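Local coordinates for protein ALKF (Bacillus cereus, PDB 3ZBO) that is of unknown cellular role but has affinity for branched DNA structures and is related to the HEAT-like repeat DNA glycosylases, at residues A[25-28]-A[29-33]; A[105-108]-A[109-112]; A[222-225]-A[226-230]; A[170-173]-A[174-177]. All coordinates share one frame; numbering follows the deposited sequence. Where two conformers were deposited one is given.

Interaction 1 (A[25-28]-A[29-33]); sequences KKIY and ISNGA
The side chain of Lys-25 leaves with CG opposite the backbone N (chi1 176°) and runs fully extended, while Ile-29 turns CG1 beside its own N (chi1 -71°), bringing its CD1 alongside the lysine, 4.0 Å from Lys-25 CE. One turn of helix separates the two, and the long methylene chain gives the isoleucine a greasy flank while Lys-25 NZ goes on to a salt bridge with Glu-35. Three carbonyls close the last turn. Ile-27 O accepts twice, from Ser-30 OG at 2.8 Å and from Asn-31 N at 3.0 Å, so a short hydroxyl helps satisfy an oxygen near the helix end. Beyond it the chain makes a Schellman motif: Ala-33 N reaches back to Tyr-28 O at 2.9 Å, and Gly-32 N to Ile-29 O at 3.0 Å. Gly-32 takes a positive phi of 123°, at which a beta carbon would crowd the carbonyl oxygen of Asn-31. The reversal lays Ala-33 CB 4.0 Å from Tyr-28 CB, a small apolar contact between two buried residues. Tyr-28 continues inward, its hydroxyl bonded to Val-40 O and its ring edge-to-face with Tyr-68 of helix 68-77, while Asn-31 packs on Tyr-98 and Met-99 of helix 98-110.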
loop_
_atom_site.group_PDB
_atom_site.type_symbol
_atom_site.label_atom_id
_atom_site.label_comp_id
_atom_site.label_asym_id
_atom_site.label_seq_id
_atom_site.Cartn_x
_atom_site.Cartn_y
_atom_site.Cartn_z
ATOM N N LYS A 25 6.238 -18.261 2.310
ATOM C CA LYS A 25 6.952 -17.706 3.478
ATOM C C LYS A 25 8.363 -17.201 3.156
ATOM O O LYS A 25 8.772 -16.087 3.534
ATOM C CB LYS A 25 6.970 -18.749 4.593
ATOM C CG LYS A 25 7.735 -18.387 5.827
ATOM C CD LYS A 25 7.721 -19.459 6.858
ATOM C CE LYS A 25 8.522 -19.118 8.018
ATOM N NZ LYS A 25 8.375 -20.099 9.124
ATOM N N LYS A 26 9.114 -18.057 2.478
ATOM C CA LYS A 26 10.437 -17.652 1.910
ATOM C C LYS A 26 10.426 -16.312 1.150
ATOM O O LYS A 26 11.312 -15.486 1.362
ATOM C CB LYS A 26 10.964 -18.781 0.950
ATOM C CG LYS A 26 11.345 -18.292 -0.482
ATOM C CD LYS A 26 11.439 -19.380 -1.645
ATOM C CE LYS A 26 10.106 -19.984 -2.102
ATOM N NZ LYS A 26 9.254 -19.285 -3.210
ATOM N N ILE A 27 9.413 -16.098 0.328
ATOM C CA ILE A 27 9.297 -14.912 -0.460
ATOM C C ILE A 27 9.023 -13.722 0.479
ATOM O O ILE A 27 9.613 -12.627 0.321
ATOM C CB ILE A 27 8.223 -15.070 -1.481
ATOM C CG1 ILE A 27 8.713 -16.035 -2.601
ATOM C CG2 ILE A 27 7.864 -13.777 -2.060
ATOM C CD1 ILE A 27 7.607 -16.412 -3.534
ATOM N N TYR A 28 8.114 -13.952 1.447
ATOM C CA TYR A 28 7.824 -12.831 2.370
ATOM C C TYR A 28 9.028 -12.448 3.160
ATOM O O TYR A 28 9.317 -11.225 3.341
ATOM C CB TYR A 28 6.676 -13.232 3.305
ATOM C CG TYR A 28 5.303 -13.278 2.689
ATOM C CD1 TYR A 28 5.013 -12.779 1.364
ATOM C CD2 TYR A 28 4.276 -13.796 3.471
ATOM C CE1 TYR A 28 3.765 -12.842 0.895
ATOM C CE2 TYR A 28 3.012 -13.903 2.984
ATOM C CZ TYR A 28 2.759 -13.401 1.724
ATOM O OH TYR A 28 1.438 -13.466 1.268
ATOM N N ILE A 29 9.787 -13.438 3.619
ATOM C CA ILE A 29 11.023 -13.138 4.348
ATOM C C ILE A 29 12.073 -12.439 3.428
ATOM O O ILE A 29 12.764 -11.463 3.883
ATOM C CB ILE A 29 11.546 -14.452 4.996
ATOM C CG1 ILE A 29 10.579 -14.805 6.142
ATOM C CG2 ILE A 29 12.922 -14.211 5.592
ATOM C CD1 ILE A 29 10.927 -16.202 6.797
ATOM N N SER A 30 12.138 -12.847 2.164
ATOM C CA SER A 30 13.009 -12.188 1.198
ATOM C C SER A 30 12.653 -10.712 1.048
ATOM O O SER A 30 13.495 -9.837 0.883
ATOM C CB SER A 30 12.919 -12.963 -0.138
ATOM O OG SER A 30 12.050 -12.340 -1.026
ATOM N N ASN A 31 11.365 -10.401 1.218
ATOM C CA ASN A 31 10.924 -9.041 1.052
ATOM C C ASN A 31 11.092 -8.194 2.343
ATOM O O ASN A 31 10.781 -7.004 2.352
ATOM C CB ASN A 31 9.428 -8.983 0.725
ATOM C CG ASN A 31 9.088 -9.622 -0.640
ATOM O OD1 ASN A 31 9.973 -9.883 -1.446
ATOM N ND2 ASN A 31 7.800 -9.820 -0.922
ATOM N N GLY A 32 11.434 -8.836 3.454
ATOM C CA GLY A 32 11.709 -8.116 4.710
ATOM C C GLY A 32 10.850 -8.559 5.877
ATOM O O GLY A 32 11.019 -8.006 6.960
ATOM N N ALA A 33 9.961 -9.539 5.655
ATOM C CA ALA A 33 9.137 -10.079 6.804
ATOM C C ALA A 33 10.115 -10.813 7.727
ATOM O O ALA A 33 11.165 -11.335 7.279
ATOM C CB ALA A 33 8.019 -11.054 6.338
#

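Interaction 2 (A[105-108]-A[109-112]); sequences VAVT and LSES
From Val-105 to Ser-110 the chain is regular alpha helix, Leu-109 N bonding to Val-105 O at 2.8 Å and Ser-110 N to Ala-106 O at 2.9 Å, before Glu-111 N shifts its grip to Thr-108 O, three residues back, at 3.0 Å. Its bond to Val-107 O is weak, and that oxygen is held instead by Ser-110 OG at 2.6 Å. The hydroxyl gets there because it sits between the backbone N and the carbonyl carbon (chi1 75°), which folds it back along the helix; serine thus supplies a donor in a buried place with little bulk. Leu-109 behaves otherwise: its CB rests 3.4 Å from Val-105 O, and with CG opposite the backbone N the branched end leaves the local turn for Val-118 and Trp-122 of helix 115-124. Apolar packing of one helix on others is consistent with the HEAT-like helical repeat architecture of the AlkD relatives; Val-107 lies on Trp-140 of helix 128-144. Thr-108 sends OG1 back to Val-104 O and across to Arg-240. Past the helix end, Ser-112 doubles the hold on Leu-109 O, with its backbone N at 3.0 Å and its OG at 2.8 Å, the hydroxyl lying in the carbonyl plane on a lone pair. Ser-112 OG also accepts from Ile-114 N, an ST turn leading toward helix 115-124.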
loop_
_atom_site.group_PDB
_atom_site.type_symbol
_atom_site.label_atom_id
_atom_site.label_comp_id
_atom_site.label_asym_id
_atom_site.label_seq_id
_atom_site.Cartn_x
_atom_site.Cartn_y
_atom_site.Cartn_z
ATOM N N VAL A 105 -1.558 -1.246 5.985
ATOM C CA VAL A 105 -2.025 -0.024 6.583
ATOM C C VAL A 105 -2.517 0.980 5.551
ATOM O O VAL A 105 -3.588 1.558 5.743
ATOM C CB VAL A 105 -0.875 0.564 7.426
ATOM C CG1 VAL A 105 -1.404 1.827 8.169
ATOM C CG2 VAL A 105 -0.384 -0.460 8.524
ATOM N N ALA A 106 -1.768 1.210 4.455
ATOM C CA ALA A 106 -2.232 2.214 3.460
ATOM C C ALA A 106 -3.558 1.745 2.833
ATOM O O ALA A 106 -4.380 2.615 2.469
ATOM C CB ALA A 106 -1.172 2.340 2.373
ATOM N N VAL A 107 -3.748 0.425 2.637
ATOM C CA VAL A 107 -4.973 0.002 1.960
ATOM C C VAL A 107 -6.142 0.161 2.975
ATOM O O VAL A 107 -7.202 0.682 2.548
ATOM C CB VAL A 107 -4.825 -1.439 1.498
ATOM C CG1 VAL A 107 -6.149 -1.917 0.866
ATOM C CG2 VAL A 107 -3.695 -1.657 0.500
ATOM N N THR A 108 -5.965 -0.230 4.231
ATOM C CA THR A 108 -7.020 0.003 5.224
ATOM C C THR A 108 -7.338 1.508 5.313
ATOM O O THR A 108 -8.465 1.919 5.281
ATOM C CB THR A 108 -6.546 -0.522 6.520
ATOM O OG1 THR A 108 -6.310 -1.940 6.376
ATOM C CG2 THR A 108 -7.630 -0.369 7.595
ATOM N N LEU A 109 -6.276 2.321 5.306
ATOM C CA LEU A 109 -6.493 3.808 5.329
ATOM C C LEU A 109 -7.279 4.320 4.135
ATOM O O LEU A 109 -8.137 5.213 4.276
ATOM C CB LEU A 109 -5.138 4.538 5.490
ATOM C CG LEU A 109 -5.187 6.095 5.521
ATOM C CD1 LEU A 109 -6.006 6.528 6.800
ATOM C CD2 LEU A 109 -3.796 6.663 5.562
ATOM N N SER A 110 -7.000 3.752 2.949
ATOM C CA SER A 110 -7.705 4.216 1.726
ATOM C C SER A 110 -9.197 3.922 1.796
ATOM O O SER A 110 -9.925 4.501 0.972
ATOM C CB SER A 110 -7.033 3.551 0.453
ATOM O OG SER A 110 -7.425 2.199 0.397
ATOM N N GLU A 111 -9.607 3.076 2.739
ATOM C CA GLU A 111 -11.028 2.686 2.868
ATOM C C GLU A 111 -11.690 3.447 4.009
ATOM O O GLU A 111 -12.871 3.191 4.303
ATOM C CB GLU A 111 -11.127 1.183 3.094
ATOM C CG GLU A 111 -10.781 0.326 1.818
ATOM C CD GLU A 111 -11.730 0.604 0.656
ATOM O OE1 GLU A 111 -12.944 0.792 0.913
ATOM O OE2 GLU A 111 -11.275 0.643 -0.510
ATOM N N SER A 112 -10.938 4.344 4.650
ATOM C CA SER A 112 -11.475 5.124 5.740
ATOM C C SER A 112 -12.071 6.420 5.207
ATOM O O SER A 112 -11.974 6.746 4.033
ATOM C CB SER A 112 -10.320 5.439 6.702
ATOM O OG SER A 112 -9.620 6.529 6.185
#

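Interaction 3 (A[222-225]-A[226-230]); sequences SIQK and ELDRG
Ser-222 O is gripped from two directions, by Glu-226 N at 3.2 Å in the ordinary helical way and by a water that donates to it from 2.8 Å. This is the C-terminal part of helix 219-228, which ends in a Schellman motif: Gly-230 adopts a positive phi of 82°, a conformation easiest for a residue without a beta carbon, and its N returns to Leu-227 O. The water links the helix backbone to Arg-229, accepting from NH1 at 2.9 Å. The same NH1 makes a salt bridge to Glu-226 OE1 at 3.0 Å. The acid lies close to the guanidinium plane, yet the nitrogen meets OE1 from well above the carboxylate plane. Arginine suits the site because its chain, extended from CG to NE, runs back along the last turn and still offers several N-H groups. Its flat head lies over Lys-225 CB, and the like charges stay separated, NZ of Lys-225 being 6.0 Å from Arg-229 NH2. Glu-226 is tethered on its other oxygen too, OE2 forming a salt bridge with Arg-236, so two arginines probably stabilise its negative charge. On another side of the helix Ile-223 and Leu-227 run side by side, pointing the same way, and pack toward helix 192-202. With CG2 opposite the backbone N and CG1 beside it (chi1 -71°), Ile-223 sets its CG2 methyl 4.0 Å from Leu-227 CD1.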
loop_
_atom_site.group_PDB
_atom_site.type_symbol
_atom_site.label_atom_id
_atom_site.label_comp_id
_atom_site.label_asym_id
_atom_site.label_seq_id
_atom_site.Cartn_x
_atom_site.Cartn_y
_atom_site.Cartn_z
ATOM N N SER A 222 6.241 1.584 -17.533
ATOM C CA SER A 222 5.071 0.942 -16.887
ATOM C C SER A 222 3.802 1.658 -17.378
ATOM O O SER A 222 2.776 1.002 -17.682
ATOM C CB SER A 222 5.193 0.977 -15.378
ATOM O OG SER A 222 6.331 0.230 -15.032
ATOM N N ILE A 223 3.885 2.991 -17.431
ATOM C CA ILE A 223 2.729 3.815 -17.942
ATOM C C ILE A 223 2.508 3.466 -19.416
ATOM O O ILE A 223 1.350 3.223 -19.791
ATOM C CB ILE A 223 3.027 5.317 -17.840
ATOM C CG1 ILE A 223 3.001 5.715 -16.380
ATOM C CG2 ILE A 223 2.084 6.186 -18.707
ATOM C CD1 ILE A 223 3.773 7.023 -16.222
ATOM N N GLN A 224 3.579 3.349 -20.204
ATOM C CA GLN A 224 3.370 2.994 -21.589
ATOM C C GLN A 224 2.688 1.643 -21.767
ATOM O O GLN A 224 1.816 1.495 -22.663
ATOM C CB GLN A 224 4.710 3.061 -22.370
ATOM C CG GLN A 224 4.510 2.772 -23.886
ATOM C CD GLN A 224 3.631 3.868 -24.542
ATOM O OE1 GLN A 224 2.625 3.591 -25.171
ATOM N NE2 GLN A 224 4.015 5.118 -24.339
ATOM N N LYS A 225 3.007 0.668 -20.920
ATOM C CA LYS A 225 2.370 -0.681 -21.016
ATOM C C LYS A 225 0.886 -0.542 -20.767
ATOM O O LYS A 225 0.099 -1.250 -21.396
ATOM C CB LYS A 225 3.067 -1.714 -20.090
ATOM C CG LYS A 225 4.406 -1.990 -20.602
ATOM C CD LYS A 225 5.222 -2.935 -19.700
ATOM C CE LYS A 225 6.667 -3.037 -20.269
ATOM N NZ LYS A 225 7.426 -4.112 -19.578
ATOM N N GLU A 226 0.494 0.287 -19.803
ATOM C CA GLU A 226 -0.908 0.470 -19.575
ATOM C C GLU A 226 -1.615 1.188 -20.693
ATOM O O GLU A 226 -2.710 0.763 -21.065
ATOM C CB GLU A 226 -1.127 1.241 -18.247
ATOM C CG GLU A 226 -0.636 0.395 -17.017
ATOM C CD GLU A 226 -1.716 -0.504 -16.489
ATOM O OE1 GLU A 226 -2.091 -1.522 -17.141
ATOM O OE2 GLU A 226 -2.197 -0.194 -15.375
ATOM N N LEU A 227 -0.953 2.183 -21.258
ATOM C CA LEU A 227 -1.536 2.824 -22.463
ATOM C C LEU A 227 -1.678 1.869 -23.621
ATOM O O LEU A 227 -2.718 1.856 -24.308
ATOM C CB LEU A 227 -0.723 4.005 -22.876
ATOM C CG LEU A 227 -0.594 5.107 -21.771
ATOM C CD1 LEU A 227 0.215 6.261 -22.243
ATOM C CD2 LEU A 227 -2.043 5.654 -21.339
ATOM N N ASP A 228 -0.687 1.001 -23.775
ATOM C CA ASP A 228 -0.779 -0.065 -24.856
ATOM C C ASP A 228 -1.976 -1.048 -24.679
ATOM O O ASP A 228 -2.511 -1.573 -25.692
ATOM C CB ASP A 228 0.535 -0.873 -24.888
ATOM C CG ASP A 228 1.741 -0.066 -25.425
ATOM O OD1 ASP A 228 1.589 1.102 -25.878
ATOM O OD2 ASP A 228 2.870 -0.634 -25.314
ATOM N N ARG A 229 -2.415 -1.241 -23.425
ATOM C CA ARG A 229 -3.505 -2.093 -23.065
ATOM C C ARG A 229 -4.835 -1.318 -23.118
ATOM O O ARG A 229 -5.881 -1.886 -22.832
ATOM C CB ARG A 229 -3.283 -2.638 -21.613
ATOM C CG ARG A 229 -2.044 -3.533 -21.433
ATOM C CD ARG A 229 -1.799 -3.822 -19.880
ATOM N NE ARG A 229 -0.520 -4.544 -19.635
ATOM C CZ ARG A 229 0.441 -4.200 -18.740
ATOM N NH1 ARG A 229 0.328 -3.144 -17.909
ATOM N NH2 ARG A 229 1.545 -4.946 -18.652
ATOM N N GLY A 230 -4.823 -0.012 -23.395
ATOM C CA GLY A 230 -6.033 0.800 -23.533
ATOM C C GLY A 230 -6.575 1.243 -22.188
ATOM O O GLY A 230 -7.755 1.575 -22.057
HETATM O O HOH W 1 2.260 -1.443 -16.523
#

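Interaction 4 (A[170-173]-A[174-177])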
loop_
_atom_site.group_PDB
_atom_site.type_symbol
_atom_site.label_atom_id
_atom_site.label_comp_id
_atom_site.label_asym_id
_atom_site.label_seq_id
_atom_site.Cartn_x
_atom_site.Cartn_y
_atom_site.Cartn_z
ATOM N N PRO A 170 14.109 8.268 0.861
ATOM C CA PRO A 170 14.398 6.926 1.358
ATOM C C PRO A 170 13.904 5.855 0.431
ATOM O O PRO A 170 12.951 6.116 -0.313
ATOM C CB PRO A 170 13.630 6.896 2.708
ATOM C CG PRO A 170 13.409 8.346 3.107
ATOM C CD PRO A 170 13.255 9.054 1.767
ATOM N N GLU A 171 14.547 4.723 0.441
ATOM C CA GLU A 171 14.319 3.684 -0.576
ATOM C C GLU A 171 12.855 3.299 -0.718
ATOM O O GLU A 171 12.327 3.237 -1.828
ATOM C CB GLU A 171 15.144 2.423 -0.428
ATOM C CG GLU A 171 16.657 2.748 -0.212
ATOM C CD GLU A 171 17.288 3.528 -1.361
ATOM O OE1 GLU A 171 16.897 3.341 -2.546
ATOM O OE2 GLU A 171 18.281 4.315 -1.103
ATOM N N ARG A 172 12.198 2.948 0.389
ATOM C CA ARG A 172 10.819 2.515 0.209
ATOM C C ARG A 172 9.926 3.638 -0.180
ATOM O O ARG A 172 8.899 3.421 -0.895
ATOM C CB ARG A 172 10.254 1.859 1.486
ATOM C CG ARG A 172 10.938 0.558 1.835
ATOM C CD ARG A 172 11.260 -0.467 0.740
ATOM N NE ARG A 172 10.085 -0.603 -0.155
ATOM C CZ ARG A 172 10.097 -1.481 -1.140
ATOM N NH1 ARG A 172 11.154 -2.370 -1.276
ATOM N NH2 ARG A 172 9.088 -1.447 -2.007
ATOM N N THR A 173 10.242 4.867 0.184
ATOM C CA THR A 173 9.464 6.022 -0.208
ATOM C C THR A 173 9.526 6.108 -1.752
ATOM O O THR A 173 8.522 6.471 -2.415
ATOM C CB THR A 173 9.969 7.303 0.495
ATOM O OG1 THR A 173 10.138 7.020 1.880
ATOM C CG2 THR A 173 8.920 8.386 0.338
ATOM N N LYS A 174 10.720 5.901 -2.340
ATOM C CA LYS A 174 10.912 6.030 -3.775
ATOM C C LYS A 174 9.930 5.056 -4.480
ATOM O O LYS A 174 9.346 5.406 -5.511
ATOM C CB LYS A 174 12.310 5.499 -4.187
ATOM C CG LYS A 174 13.439 6.370 -3.768
ATOM C CD LYS A 174 14.729 5.700 -4.323
ATOM C CE LYS A 174 15.947 6.475 -3.903
ATOM N NZ LYS A 174 17.173 5.653 -4.329
ATOM N N SER A 175 9.796 3.806 -3.990
ATOM C CA SER A 175 8.886 2.835 -4.626
ATOM C C SER A 175 7.482 3.377 -4.606
ATOM O O SER A 175 6.785 3.300 -5.657
ATOM C CB SER A 175 8.979 1.527 -3.830
ATOM O OG SER A 175 7.874 0.663 -4.243
ATOM N N ALA A 176 7.031 3.925 -3.492
ATOM C CA ALA A 176 5.666 4.406 -3.449
ATOM C C ALA A 176 5.462 5.672 -4.255
ATOM O O ALA A 176 4.373 5.835 -4.894
ATOM C CB ALA A 176 5.255 4.695 -1.932
ATOM N N MET A 177 6.443 6.562 -4.274
ATOM C CA MET A 177 6.291 7.798 -5.126
ATOM C C MET A 177 6.263 7.348 -6.617
ATOM O O MET A 177 5.581 7.995 -7.421
ATOM C CB MET A 177 7.541 8.667 -4.872
ATOM C CG MET A 177 7.436 9.386 -3.581
ATOM S SD MET A 177 9.070 10.298 -3.502
ATOM C CE MET A 177 8.605 11.701 -2.478
#
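Glu-171 and Lys-174 lie side by side, heading the same way off the first turn of helix 171-187, and join in a salt bridge with NZ 2.9 Å from OE1. The glutamate is bent at chi2 (-60°), which curls its carboxylate back to the straight lysine; NZ comes to the syn side of OE1, 30° out of the carboxylate plane. Both charged ends also meet the hairpin strand region, Lys-174 NZ at Glu-206 O and Glu-171 OE1 at Lys-208 N. A long, extended lysine is what spans the distance, its CG passing 3.5 Å from Pro-170 O.

Arg-172 is bent at both chi2 and chi3, which brings its guanidinium obliquely up to Ser-175; NH2 approaches Ser-175 CB to 3.5 Å, and a small serine allows so close a pass. The guanidinium also makes a cation-pi contact with Tyr-98. Further round, Met-177 lays its CG 3.3 Å from Thr-173 O, and its SD is 4.3 Å from Thr-173 CG2, the thioether lying against the beta-branched Thr-173, whose OG1 bonds to Glu-128 O. Backbone bonds from Lys-174 N to Pro-170 O at 3.0 Å and from Met-177 N to Thr-173 O at 2.8 Å fix the turns beneath. Pro-170 occupies the N-cap position, and Arg-172 N is held by Glu-128 OE2. An acidic first-turn residue, its charge probably favourable to the positive end of the helix dipole, and an i to i+3 salt bridge are both common near helix N-termini.

Overall arrangement
Three of the interactions finish helices and one begins a helix: interactions 1, 2 and 3 are C-terminal ends, interaction 4 an N-terminal start. None touches another. Interactions 1 and 4 come nearest, about 6 Å between closest atoms with centres 19 Å apart, and Tyr-98 meets Asn-31 of the first and Arg-172 of the second; it opens helix 98-110, whose far end holds interaction 2. Helix 128-144 packs on both interactions 2 and 4, whose centres are 18 Å apart. Interaction 3 rests on helix 171-187, the helix that interaction 4 starts; the nearest atoms of interactions 3 and 4 are about 9 Å apart. Interactions 1 and 3 are the most distant pair, centres 29 Å apart.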